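Local coordinates for beta-L-arabinobiosidase (Bacteroides thetaiotaomicron, PDB 5MQR), which probably acts as a glycosidase that cleaves sugar linkages in plant pectin as a gut bacterium breaks the polysaccharide down, at residues T855-V860 and F894-T899; D863-N866 and F871-T874; I890-N895 and N963-T968; R1033-L1036 and I1040-N1043. All coordinates share one frame; numbering follows the deposited sequence.

Contact 1 (T855-V860 and F894-T899); sequences TLKSLV and FNLPDT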
loop_
_atom_site.group_PDB
_atom_site.type_symbol
_atom_site.label_atom_id
_atom_site.label_comp_id
_atom_site.label_asym_id
_atom_site.label_seq_id
_atom_site.Cartn_x
_atom_site.Cartn_y
_atom_site.Cartn_z
ATOM N N THR A 855 -44.916 -15.534 -8.201
ATOM C CA THR A 855 -45.697 -16.156 -9.281
ATOM C C THR A 855 -44.772 -16.593 -10.405
ATOM O O THR A 855 -44.817 -17.743 -10.799
ATOM C CB THR A 855 -46.784 -15.207 -9.838
ATOM O OG1 THR A 855 -47.686 -14.849 -8.789
ATOM C CG2 THR A 855 -47.587 -15.858 -10.975
ATOM N N LEU A 856 -43.906 -15.691 -10.870
ATOM C CA LEU A 856 -43.028 -15.961 -12.018
ATOM C C LEU A 856 -41.915 -16.939 -11.697
ATOM O O LEU A 856 -41.557 -17.766 -12.518
ATOM C CB LEU A 856 -42.424 -14.673 -12.566
ATOM C CG LEU A 856 -43.415 -13.740 -13.258
ATOM C CD1 LEU A 856 -42.810 -12.362 -13.480
ATOM C CD2 LEU A 856 -43.887 -14.330 -14.579
ATOM N N LYS A 857 -41.346 -16.826 -10.508
ATOM C CA LYS A 857 -40.384 -17.815 -10.040
ATOM C C LYS A 857 -40.976 -19.237 -10.126
ATOM O O LYS A 857 -40.349 -20.145 -10.688
ATOM C CB LYS A 857 -39.968 -17.505 -8.610
ATOM C CG LYS A 857 -39.125 -18.580 -7.974
ATOM C CD LYS A 857 -38.475 -18.087 -6.707
ATOM C CE LYS A 857 -37.865 -19.268 -5.991
ATOM N NZ LYS A 857 -37.371 -18.809 -4.689
ATOM N N SER A 858 -42.175 -19.414 -9.580
ATOM C CA SER A 858 -42.865 -20.707 -9.663
ATOM C C SER A 858 -43.110 -21.175 -11.080
ATOM O O SER A 858 -42.853 -22.330 -11.389
ATOM C CB SER A 858 -44.183 -20.705 -8.900
ATOM O OG SER A 858 -43.892 -21.060 -7.574
ATOM N N LEU A 859 -43.580 -20.281 -11.938
ATOM C CA LEU A 859 -43.824 -20.646 -13.336
ATOM C C LEU A 859 -42.536 -21.029 -14.056
ATOM O O LEU A 859 -42.528 -22.004 -14.783
ATOM C CB LEU A 859 -44.537 -19.539 -14.102
ATOM C CG LEU A 859 -46.006 -19.334 -13.728
ATOM C CD1 LEU A 859 -46.514 -18.038 -14.338
ATOM C CD2 LEU A 859 -46.870 -20.494 -14.195
ATOM N N VAL A 860 -41.442 -20.307 -13.833
ATOM C CA VAL A 860 -40.196 -20.676 -14.492
ATOM C C VAL A 860 -39.726 -22.047 -14.007
ATOM O O VAL A 860 -39.328 -22.886 -14.815
ATOM C CB VAL A 860 -39.087 -19.609 -14.321
ATOM C CG1 VAL A 860 -37.742 -20.123 -14.832
ATOM C CG2 VAL A 860 -39.466 -18.357 -15.083
ATOM N N PHE A 894 -30.769 -13.195 -12.114
ATOM C CA PHE A 894 -31.630 -12.541 -11.135
ATOM C C PHE A 894 -31.812 -13.370 -9.883
ATOM O O PHE A 894 -32.742 -13.136 -9.118
ATOM C CB PHE A 894 -32.987 -12.224 -11.776
ATOM C CG PHE A 894 -32.876 -11.497 -13.065
ATOM C CD1 PHE A 894 -32.773 -10.119 -13.094
ATOM C CD2 PHE A 894 -32.838 -12.184 -14.252
ATOM C CE1 PHE A 894 -32.636 -9.436 -14.303
ATOM C CE2 PHE A 894 -32.710 -11.515 -15.461
ATOM C CZ PHE A 894 -32.614 -10.136 -15.492
ATOM N N ASN A 895 -30.915 -14.320 -9.657
ATOM C CA ASN A 895 -31.018 -15.252 -8.522
ATOM C C ASN A 895 -32.423 -15.878 -8.385
ATOM O O ASN A 895 -32.939 -16.035 -7.283
ATOM C CB ASN A 895 -30.599 -14.545 -7.218
ATOM C CG ASN A 895 -29.174 -14.025 -7.275
ATOM O OD1 ASN A 895 -28.226 -14.792 -7.254
ATOM N ND2 ASN A 895 -29.023 -12.732 -7.365
ATOM N N LEU A 896 -33.023 -16.228 -9.520
ATOM C CA LEU A 896 -34.369 -16.795 -9.527
ATOM C C LEU A 896 -34.440 -18.186 -8.892
ATOM O O LEU A 896 -35.302 -18.422 -8.042
ATOM C CB LEU A 896 -34.951 -16.796 -10.954
ATOM C CG LEU A 896 -36.407 -17.205 -11.182
ATOM C CD1 LEU A 896 -36.893 -16.747 -12.553
ATOM C CD2 LEU A 896 -36.591 -18.707 -11.061
ATOM N N PRO A 897 -33.576 -19.129 -9.325
ATOM C CA PRO A 897 -33.818 -20.502 -8.832
ATOM C C PRO A 897 -33.550 -20.670 -7.341
ATOM O O PRO A 897 -32.800 -19.899 -6.759
ATOM C CB PRO A 897 -32.843 -21.353 -9.659
ATOM C CG PRO A 897 -32.583 -20.515 -10.889
ATOM C CD PRO A 897 -32.502 -19.118 -10.339
ATOM N N ASP A 898 -34.222 -21.660 -6.763
ATOM C CA ASP A 898 -33.933 -22.189 -5.440
ATOM C C ASP A 898 -32.544 -22.777 -5.326
ATOM O O ASP A 898 -31.895 -23.104 -6.327
ATOM C CB ASP A 898 -34.934 -23.314 -5.086
ATOM C CG ASP A 898 -36.296 -22.782 -4.761
ATOM O OD1 ASP A 898 -36.326 -21.770 -4.029
ATOM O OD2 ASP A 898 -37.323 -23.353 -5.222
ATOM N N THR A 899 -32.131 -22.968 -4.074
ATOM C CA THR A 899 -30.810 -23.529 -3.761
ATOM C C THR A 899 -30.772 -25.064 -3.850
ATOM O O THR A 899 -29.721 -25.664 -3.642
ATOM C CB THR A 899 -30.322 -23.093 -2.351
ATOM O OG1 THR A 899 -31.232 -23.570 -1.362
ATOM C CG2 THR A 899 -30.223 -21.567 -2.241
#
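Lys857 is the first residue of 855-860 to reach the loop 894-899, and it shows how a long basic side chain can serve two chemistries along its length. Its CG lies anti to the backbone N (chi1 172°) and the chain beyond is extended, which carries it across to the loop; there the lysine and Leu896 side chains lie alongside each other, pointing opposite ways. Near its root the contact is apolar, CG lying 4.0 Å from Leu896 CD2. Further out the methylenes run beside the backbone carbonyl of the same leucine, with CE 3.4 Å from Leu896 O. The ammonium at the end makes a salt bridge to Asp898, NZ to OD1 at 3.2 Å. Lys857 and Asp898 cross at about a right angle, and the nitrogen meets OD1 from above the carboxylate plane, 44° out of it.

Helix 843-864, which carries Lys857, belongs to the MGH1-like glycoside hydrolase domain, a family whose members are typically (alpha/alpha)6 toroids, a fold this domain probably shares. On the partner side of the contact, the loop leaves helix 890-893 through a Schellman motif: Asn895, with positive phi, is the C-prime residue, and Leu896 N reaches back to Pro891 O.

One turn beyond Lys857, Val860 points toward the loop. Its CG2 packs on Leu896 CD1 at 4.0 Å, while its CG1 lies near both methyls of the leucine. Tyr827 of helix 820-839 touches both Lys857 and Leu896, while the side-chain OE2 of the next helical residue, Glu861, accepts a hydrogen bond from the backbone N of Asp898.

Contact 2 (D863-N866 and F871-T874); sequences DLWN and FFET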
loop_
_atom_site.group_PDB
_atom_site.type_symbol
_atom_site.label_atom_id
_atom_site.label_comp_id
_atom_site.label_asym_id
_atom_site.label_seq_id
_atom_site.Cartn_x
_atom_site.Cartn_y
_atom_site.Cartn_z
ATOM N N ASP A 863 -42.469 -24.820 -15.126
ATOM C CA ASP A 863 -42.800 -24.925 -16.544
ATOM C C ASP A 863 -41.605 -24.854 -17.487
ATOM O O ASP A 863 -41.675 -25.425 -18.566
ATOM C CB ASP A 863 -43.797 -23.839 -16.951
ATOM C CG ASP A 863 -45.147 -23.981 -16.281
ATOM O OD1 ASP A 863 -45.332 -24.828 -15.392
ATOM O OD2 ASP A 863 -46.058 -23.247 -16.668
ATOM N N LEU A 864 -40.533 -24.130 -17.136
ATOM C CA LEU A 864 -39.383 -23.978 -18.051
ATOM C C LEU A 864 -38.223 -24.919 -17.766
ATOM O O LEU A 864 -37.385 -25.148 -18.638
ATOM C CB LEU A 864 -38.917 -22.528 -18.112
ATOM C CG LEU A 864 -39.999 -21.535 -18.556
ATOM C CD1 LEU A 864 -39.369 -20.159 -18.718
ATOM C CD2 LEU A 864 -40.701 -21.951 -19.840
ATOM N N TRP A 865 -38.186 -25.483 -16.560
ATOM C CA TRP A 865 -37.231 -26.521 -16.223
ATOM C C TRP A 865 -37.581 -27.782 -17.012
ATOM O O TRP A 865 -38.645 -28.371 -16.812
ATOM C CB TRP A 865 -37.259 -26.818 -14.732
ATOM C CG TRP A 865 -36.213 -27.808 -14.312
ATOM C CD1 TRP A 865 -36.416 -29.072 -13.813
ATOM C CD2 TRP A 865 -34.799 -27.628 -14.380
ATOM N NE1 TRP A 865 -35.210 -29.676 -13.552
ATOM C CE2 TRP A 865 -34.201 -28.819 -13.898
ATOM C CE3 TRP A 865 -33.975 -26.580 -14.806
ATOM C CZ2 TRP A 865 -32.814 -28.979 -13.817
ATOM C CZ3 TRP A 865 -32.590 -26.738 -14.720
ATOM C CH2 TRP A 865 -32.027 -27.927 -14.231
ATOM N N ASN A 866 -36.696 -28.164 -17.927
ATOM C CA ASN A 866 -36.861 -29.384 -18.740
ATOM C C ASN A 866 -36.232 -30.500 -17.931
ATOM O O ASN A 866 -35.031 -30.465 -17.692
ATOM C CB ASN A 866 -36.154 -29.193 -20.094
ATOM C CG ASN A 866 -36.225 -30.407 -20.988
ATOM O OD1 ASN A 866 -36.001 -31.532 -20.550
ATOM N ND2 ASN A 866 -36.496 -30.178 -22.262
ATOM N N PHE A 871 -32.226 -28.595 -17.344
ATOM C CA PHE A 871 -31.826 -27.322 -17.917
ATOM C C PHE A 871 -33.078 -26.474 -18.193
ATOM O O PHE A 871 -34.125 -27.008 -18.609
ATOM C CB PHE A 871 -31.063 -27.557 -19.231
ATOM C CG PHE A 871 -30.101 -26.477 -19.561
ATOM C CD1 PHE A 871 -28.844 -26.446 -18.963
ATOM C CD2 PHE A 871 -30.454 -25.467 -20.433
ATOM C CE1 PHE A 871 -27.949 -25.424 -19.247
ATOM C CE2 PHE A 871 -29.563 -24.445 -20.723
ATOM C CZ PHE A 871 -28.309 -24.425 -20.129
ATOM N N PHE A 872 -32.979 -25.172 -17.936
ATOM C CA PHE A 872 -34.064 -24.247 -18.224
ATOM C C PHE A 872 -34.086 -23.972 -19.700
ATOM O O PHE A 872 -33.071 -23.602 -20.273
ATOM C CB PHE A 872 -33.901 -22.921 -17.484
ATOM C CG PHE A 872 -34.150 -23.020 -16.015
ATOM C CD1 PHE A 872 -35.437 -23.158 -15.536
ATOM C CD2 PHE A 872 -33.093 -22.958 -15.104
ATOM C CE1 PHE A 872 -35.671 -23.248 -14.178
ATOM C CE2 PHE A 872 -33.328 -23.030 -13.737
ATOM C CZ PHE A 872 -34.622 -23.177 -13.277
ATOM N N GLU A 873 -35.249 -24.150 -20.309
ATOM C CA GLU A 873 -35.389 -24.063 -21.753
ATOM C C GLU A 873 -36.720 -23.421 -22.146
ATOM O O GLU A 873 -37.678 -23.394 -21.366
ATOM C CB GLU A 873 -35.281 -25.458 -22.375
ATOM C CG GLU A 873 -33.936 -26.141 -22.144
ATOM C CD GLU A 873 -33.831 -27.522 -22.785
ATOM O OE1 GLU A 873 -34.754 -27.924 -23.518
ATOM O OE2 GLU A 873 -32.797 -28.208 -22.560
ATOM N N THR A 874 -36.736 -22.907 -23.370
ATOM C CA THR A 874 -37.900 -22.305 -23.986
ATOM C C THR A 874 -39.017 -23.327 -24.068
ATOM O O THR A 874 -38.771 -24.501 -24.333
ATOM C CB THR A 874 -37.576 -21.848 -25.411
ATOM O OG1 THR A 874 -36.577 -20.824 -25.365
ATOM C CG2 THR A 874 -38.812 -21.310 -26.114
#
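Trp865 turns an edge of its indole onto the face of Phe872, a T-shaped pair with planes 66° apart and the six-membered-ring and phenyl centroids 4.8 Å apart. Trp865 CE3 stands over the centre of the Phe872 ring, 3.7 Å from its CD2. Trp865 CG is anti to the backbone N (chi1 -175°), and this lays one indole face over the start of the partner strand, with CH2 3.2 Å from Phe871 N. Replacing Phe872 by alanine would take away the face that receives the indole edge, and is likely to open a gap there and let Trp865 turn more easily.

Asn866 and Phe871 project from the other side of the two strands. Their backbones pair, Asn866 N donating to Phe871 O at 2.9 Å, while the return bond from Phe871 N to Asn866 O is weak at 3.4 Å. Glu873 N donates to Leu864 O at 2.9 Å. One oxygen of each side chain is held by the turn (Asn866 OD1 by His869 N, Glu873 OE2 by His869 ND1), while Asn866 ND2 bonds Asn882 OD1. This is a short, buried antiparallel beta hairpin ending helix 843-864, with Trp865 and Phe872 its non-hydrogen-bonded pair.

Contact 3 (I890-N895 and N963-T968); sequences IPWYFN and NNYPQT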
loop_
_atom_site.group_PDB
_atom_site.type_symbol
_atom_site.label_atom_id
_atom_site.label_comp_id
_atom_site.label_asym_id
_atom_site.label_seq_id
_atom_site.Cartn_x
_atom_site.Cartn_y
_atom_site.Cartn_z
ATOM N N ILE A 890 -30.042 -17.471 -17.691
ATOM C CA ILE A 890 -30.573 -16.154 -17.293
ATOM C C ILE A 890 -31.357 -16.184 -15.972
ATOM O O ILE A 890 -31.264 -15.242 -15.218
ATOM C CB ILE A 890 -31.384 -15.496 -18.426
ATOM C CG1 ILE A 890 -30.464 -15.190 -19.617
ATOM C CG2 ILE A 890 -31.995 -14.162 -18.012
ATOM C CD1 ILE A 890 -31.217 -14.723 -20.855
ATOM N N PRO A 891 -32.067 -17.279 -15.640
ATOM C CA PRO A 891 -32.664 -17.275 -14.301
ATOM C C PRO A 891 -31.692 -16.888 -13.163
ATOM O O PRO A 891 -32.096 -16.151 -12.248
ATOM C CB PRO A 891 -33.163 -18.708 -14.139
ATOM C CG PRO A 891 -33.475 -19.131 -15.543
ATOM C CD PRO A 891 -32.338 -18.541 -16.338
ATOM N N TRP A 892 -30.443 -17.361 -13.226
ATOM C CA TRP A 892 -29.428 -17.015 -12.219
ATOM C C TRP A 892 -28.892 -15.572 -12.291
ATOM O O TRP A 892 -28.348 -15.075 -11.319
ATOM C CB TRP A 892 -28.244 -17.975 -12.272
ATOM C CG TRP A 892 -28.583 -19.282 -11.717
ATOM C CD1 TRP A 892 -28.638 -19.620 -10.401
ATOM C CD2 TRP A 892 -28.951 -20.443 -12.445
ATOM N NE1 TRP A 892 -28.990 -20.918 -10.266
ATOM C CE2 TRP A 892 -29.179 -21.461 -11.504
ATOM C CE3 TRP A 892 -29.064 -20.737 -13.808
ATOM C CZ2 TRP A 892 -29.548 -22.751 -11.867
ATOM C CZ3 TRP A 892 -29.445 -22.030 -14.183
ATOM C CH2 TRP A 892 -29.686 -23.017 -13.209
ATOM N N TYR A 893 -29.042 -14.912 -13.423
ATOM C CA TYR A 893 -28.788 -13.465 -13.521
ATOM C C TYR A 893 -29.603 -12.675 -12.486
ATOM O O TYR A 893 -29.171 -11.622 -12.033
ATOM C CB TYR A 893 -29.104 -12.971 -14.944
ATOM C CG TYR A 893 -28.662 -11.589 -15.271
ATOM C CD1 TYR A 893 -29.420 -10.512 -14.892
ATOM C CD2 TYR A 893 -27.521 -11.360 -16.035
ATOM C CE1 TYR A 893 -29.017 -9.222 -15.176
ATOM C CE2 TYR A 893 -27.119 -10.076 -16.359
ATOM C CZ TYR A 893 -27.876 -9.001 -15.924
ATOM O OH TYR A 893 -27.522 -7.697 -16.222
ATOM N N PHE A 894 -30.769 -13.195 -12.114
ATOM C CA PHE A 894 -31.630 -12.541 -11.135
ATOM C C PHE A 894 -31.812 -13.370 -9.883
ATOM O O PHE A 894 -32.742 -13.136 -9.118
ATOM C CB PHE A 894 -32.987 -12.224 -11.776
ATOM C CG PHE A 894 -32.876 -11.497 -13.065
ATOM C CD1 PHE A 894 -32.773 -10.119 -13.094
ATOM C CD2 PHE A 894 -32.838 -12.184 -14.252
ATOM C CE1 PHE A 894 -32.636 -9.436 -14.303
ATOM C CE2 PHE A 894 -32.710 -11.515 -15.461
ATOM C CZ PHE A 894 -32.614 -10.136 -15.492
ATOM N N ASN A 895 -30.915 -14.320 -9.657
ATOM C CA ASN A 895 -31.018 -15.252 -8.522
ATOM C C ASN A 895 -32.423 -15.878 -8.385
ATOM O O ASN A 895 -32.939 -16.035 -7.283
ATOM C CB ASN A 895 -30.599 -14.545 -7.218
ATOM C CG ASN A 895 -29.174 -14.025 -7.275
ATOM O OD1 ASN A 895 -28.226 -14.792 -7.254
ATOM N ND2 ASN A 895 -29.023 -12.732 -7.365
ATOM N N ASN A 963 -21.462 -16.951 -5.990
ATOM C CA ASN A 963 -21.544 -16.166 -4.766
ATOM C C ASN A 963 -22.703 -16.540 -3.844
ATOM O O ASN A 963 -22.521 -16.523 -2.639
ATOM C CB ASN A 963 -21.654 -14.670 -5.074
ATOM C CG ASN A 963 -20.324 -14.042 -5.338
ATOM O OD1 ASN A 963 -19.679 -13.564 -4.406
ATOM N ND2 ASN A 963 -19.888 -14.044 -6.604
ATOM N N ASN A 964 -23.881 -16.847 -4.398
ATOM C CA ASN A 964 -25.108 -16.879 -3.599
ATOM C C ASN A 964 -25.665 -18.278 -3.364
ATOM O O ASN A 964 -26.586 -18.421 -2.596
ATOM C CB ASN A 964 -26.184 -15.979 -4.235
ATOM C CG ASN A 964 -25.732 -14.546 -4.388
ATOM O OD1 ASN A 964 -24.940 -14.047 -3.598
ATOM N ND2 ASN A 964 -26.222 -13.877 -5.413
ATOM N N TYR A 965 -25.098 -19.305 -3.996
ATOM C CA TYR A 965 -25.655 -20.658 -3.941
ATOM C C TYR A 965 -24.595 -21.621 -3.377
ATOM O O TYR A 965 -23.422 -21.488 -3.704
ATOM C CB TYR A 965 -26.110 -21.119 -5.334
ATOM C CG TYR A 965 -27.326 -20.383 -5.880
ATOM C CD1 TYR A 965 -27.250 -19.043 -6.278
ATOM C CD2 TYR A 965 -28.556 -21.039 -6.024
ATOM C CE1 TYR A 965 -28.367 -18.377 -6.777
ATOM C CE2 TYR A 965 -29.664 -20.385 -6.514
ATOM C CZ TYR A 965 -29.567 -19.054 -6.889
ATOM O OH TYR A 965 -30.673 -18.411 -7.373
ATOM N N PRO A 966 -25.006 -22.573 -2.512
ATOM C CA PRO A 966 -24.074 -23.594 -2.038
ATOM C C PRO A 966 -23.901 -24.613 -3.157
ATOM O O PRO A 966 -24.830 -25.300 -3.538
ATOM C CB PRO A 966 -24.787 -24.197 -0.824
ATOM C CG PRO A 966 -26.249 -24.040 -1.139
ATOM C CD PRO A 966 -26.387 -22.846 -2.067
ATOM N N GLN A 967 -22.702 -24.715 -3.661
ATOM C CA GLN A 967 -22.502 -25.077 -5.029
ATOM C C GLN A 967 -21.172 -25.778 -5.122
ATOM O O GLN A 967 -20.194 -25.269 -4.626
ATOM C CB GLN A 967 -22.496 -23.743 -5.753
ATOM C CG GLN A 967 -22.214 -23.743 -7.205
ATOM C CD GLN A 967 -20.769 -23.912 -7.552
ATOM O OE1 GLN A 967 -20.456 -24.789 -8.326
ATOM N NE2 GLN A 967 -19.892 -23.083 -7.007
ATOM N N THR A 968 -21.133 -26.948 -5.741
ATOM C CA THR A 968 -19.890 -27.738 -5.824
ATOM C C THR A 968 -19.474 -28.055 -7.270
ATOM O O THR A 968 -18.539 -28.825 -7.482
ATOM C CB THR A 968 -20.033 -29.068 -5.043
ATOM O OG1 THR A 968 -21.184 -29.759 -5.532
ATOM C CG2 THR A 968 -20.201 -28.812 -3.526
#
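A single side-chain hydrogen bond joins the polar ends of this contact: Asn964 ND2 gives a nearly straight bond to Asn895 OD1 at 2.9 Å. The oxygen lies in the amide plane of Asn964, but the donor sits 42° out of the Asn895 carbonyl plane, so the two amide planes are strongly inclined.

The aromatic contact brings in the buried Trp892, which directs the edge of its five-membered ring at the face of Tyr965 in a T-shaped pair, with planes at 70° and centroids 4.9 Å apart. With CG anti to its carbonyl carbon (chi1 -69°), Tyr965 carries its ring across to the indole edge. Trp892 CD1 does the touching, 3.7 Å from Tyr965 CZ and over the face, displaced toward its rim.

In a third kind of contact, Asn895 OD1 comes to the tyrosine ring edge near its plane, 3.6 Å from Tyr965 CE1, and the amide is nearly coplanar with the ring. The phenol oxygen is close to the backbone, OH lying 3.2 Å from Asn895 C, yet its hydrogen bond goes to Pro897 O beyond the segment.

Tyr965 is the first residue after helix 948-964 to leave helical geometry, so the contact sets the end of that helix against the end of helix 890-893. Nearby, Asn960 ND2 binds Trp892 O, Phe961 meets both aromatic rings, and Asn963 touches Arg1033 in the loop before strand 1040-1042.

Contact 4 (R1033-L1036 and I1040-N1043); sequences RPRL and IEIN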
loop_
_atom_site.group_PDB
_atom_site.type_symbol
_atom_site.label_atom_id
_atom_site.label_comp_id
_atom_site.label_asym_id
_atom_site.label_seq_id
_atom_site.Cartn_x
_atom_site.Cartn_y
_atom_site.Cartn_z
ATOM N N ARG A 1033 -19.446 -7.125 -4.376
ATOM C CA ARG A 1033 -20.858 -7.506 -4.492
ATOM C C ARG A 1033 -21.805 -6.404 -4.025
ATOM O O ARG A 1033 -22.009 -6.220 -2.836
ATOM C CB ARG A 1033 -21.117 -8.793 -3.695
ATOM C CG ARG A 1033 -20.132 -9.936 -4.001
ATOM C CD ARG A 1033 -20.196 -10.432 -5.443
ATOM N NE ARG A 1033 -21.515 -10.961 -5.781
ATOM C CZ ARG A 1033 -21.944 -11.233 -7.017
ATOM N NH1 ARG A 1033 -21.159 -11.035 -8.087
ATOM N NH2 ARG A 1033 -23.177 -11.712 -7.199
ATOM N N PRO A 1034 -22.401 -5.660 -4.962
ATOM C CA PRO A 1034 -23.159 -4.492 -4.486
ATOM C C PRO A 1034 -24.344 -4.865 -3.629
ATOM O O PRO A 1034 -24.941 -5.911 -3.845
ATOM C CB PRO A 1034 -23.613 -3.814 -5.787
ATOM C CG PRO A 1034 -22.609 -4.271 -6.805
ATOM C CD PRO A 1034 -22.291 -5.684 -6.432
ATOM N N ARG A 1035 -24.650 -4.024 -2.646
ATOM C CA ARG A 1035 -25.717 -4.276 -1.681
ATOM C C ARG A 1035 -26.512 -3.026 -1.388
ATOM O O ARG A 1035 -26.052 -1.914 -1.629
ATOM C CB ARG A 1035 -25.136 -4.770 -0.361
ATOM C CG ARG A 1035 -24.459 -6.122 -0.441
ATOM C CD ARG A 1035 -23.505 -6.278 0.708
ATOM N NE ARG A 1035 -24.220 -6.371 1.980
ATOM C CZ ARG A 1035 -24.291 -7.456 2.753
ATOM N NH1 ARG A 1035 -23.690 -8.590 2.422
ATOM N NH2 ARG A 1035 -24.981 -7.409 3.894
ATOM N N LEU A 1036 -27.695 -3.223 -0.815
ATOM C CA LEU A 1036 -28.577 -2.121 -0.402
ATOM C C LEU A 1036 -28.148 -1.457 0.894
ATOM O O LEU A 1036 -28.517 -0.322 1.143
ATOM C CB LEU A 1036 -30.005 -2.628 -0.210
ATOM C CG LEU A 1036 -30.667 -3.228 -1.444
ATOM C CD1 LEU A 1036 -31.861 -4.076 -1.059
ATOM C CD2 LEU A 1036 -31.056 -2.131 -2.417
ATOM N N ILE A 1040 -19.810 -3.774 3.216
ATOM C CA ILE A 1040 -19.033 -4.056 2.020
ATOM C C ILE A 1040 -18.736 -5.549 1.968
ATOM O O ILE A 1040 -18.273 -6.120 2.954
ATOM C CB ILE A 1040 -17.711 -3.289 1.999
ATOM C CG1 ILE A 1040 -17.968 -1.788 2.168
ATOM C CG2 ILE A 1040 -16.931 -3.603 0.712
ATOM C CD1 ILE A 1040 -16.689 -0.987 2.350
ATOM N N GLU A 1041 -19.000 -6.161 0.817
ATOM C CA GLU A 1041 -18.851 -7.608 0.628
ATOM C C GLU A 1041 -18.022 -7.815 -0.626
ATOM O O GLU A 1041 -18.420 -7.378 -1.697
ATOM C CB GLU A 1041 -20.230 -8.270 0.474
ATOM C CG GLU A 1041 -20.225 -9.778 0.168
ATOM C CD GLU A 1041 -21.606 -10.341 -0.233
ATOM O OE1 GLU A 1041 -22.610 -9.607 -0.217
ATOM O OE2 GLU A 1041 -21.702 -11.541 -0.582
ATOM N N ILE A 1042 -16.867 -8.446 -0.483
ATOM C CA ILE A 1042 -16.084 -8.868 -1.629
ATOM C C ILE A 1042 -15.833 -10.352 -1.584
ATOM O O ILE A 1042 -15.789 -10.955 -0.519
ATOM C CB ILE A 1042 -14.747 -8.111 -1.804
ATOM C CG1 ILE A 1042 -13.659 -8.613 -0.847
ATOM C CG2 ILE A 1042 -14.975 -6.621 -1.654
ATOM C CD1 ILE A 1042 -12.313 -7.930 -1.044
ATOM N N ASN A 1043 -15.654 -10.927 -2.765
ATOM C CA ASN A 1043 -15.388 -12.343 -2.899
ATOM C C ASN A 1043 -14.791 -12.572 -4.271
ATOM O O ASN A 1043 -15.499 -12.933 -5.207
ATOM C CB ASN A 1043 -16.680 -13.142 -2.712
ATOM C CG ASN A 1043 -16.441 -14.636 -2.757
ATOM O OD1 ASN A 1043 -15.423 -15.116 -2.257
ATOM N ND2 ASN A 1043 -17.334 -15.365 -3.401
HETATM O O HOH W 1 -20.616 -4.608 -1.067
#
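A water molecule ties Arg1033 to Glu1041, donating to Arg1033 O at 2.8 Å and accepting from Glu1041 N at 2.9 Å. The return bond is direct: Arg1033 N donates to Glu1041 O at 2.9 Å, nearly straight and nearly along the C=O axis.

Strand 1040-1042 pairs on its own account with strand 1101-1103, a two-stranded antiparallel pair in the family 65-type C-terminal domain. The loop 1033-1036 itself forms no regular strand; the one direct and one water-mediated backbone link join it to strand 1040-1042.

Among the side chains, Glu1041 is central. Its extended chain crosses Arg1035 at about a right angle, and Arg1035 NH1 forms a salt bridge with Glu1041 OE1 at 3.0 Å. The carboxylate oxygen lies near the guanidinium plane, yet the nitrogen approaches from above the carboxylate, 53° out of its plane. Arg1035 NH2 has a second acidic mate in Asp1037. With an alanine here instead of Glu1041 the carboxylate is gone, which is likely to leave Arg1035 NH1 without this partner and the guanidinium held less firmly, though Asp1037 would still grip NH2.

On the other flank of the glutamate, Arg1033 offers only its aliphatic root, CB lying 3.8 Å from Glu1041 CD. Bends at chi2 and chi3 (-63° and -61°) carry its guanidinium away to Asn960 OD1 and Thr1027 O.

Contacts 1, 2 and 3 lie within the MGH1-like hydrolase domain and touch one another, whereas contact 4 belongs to the family 65 C-terminal region. Contact 2 is the buried one, dominated by rings and backbone pairing; contacts 1 and 3 are partly buried, with apolar packing inside and polar bonds nearer solvent. Helix 843-864 serves contacts 1 and 2, and Phe894 and Asn895 are common to contacts 1 and 3, which also meet at the phenol of Tyr965. Contact 4, also partly buried, relies on charge, backbone bonds and water. Through Asn963 and Asn1043 it joins contact 3, but it stays about 17 Å from contact 2 at the nearest atoms.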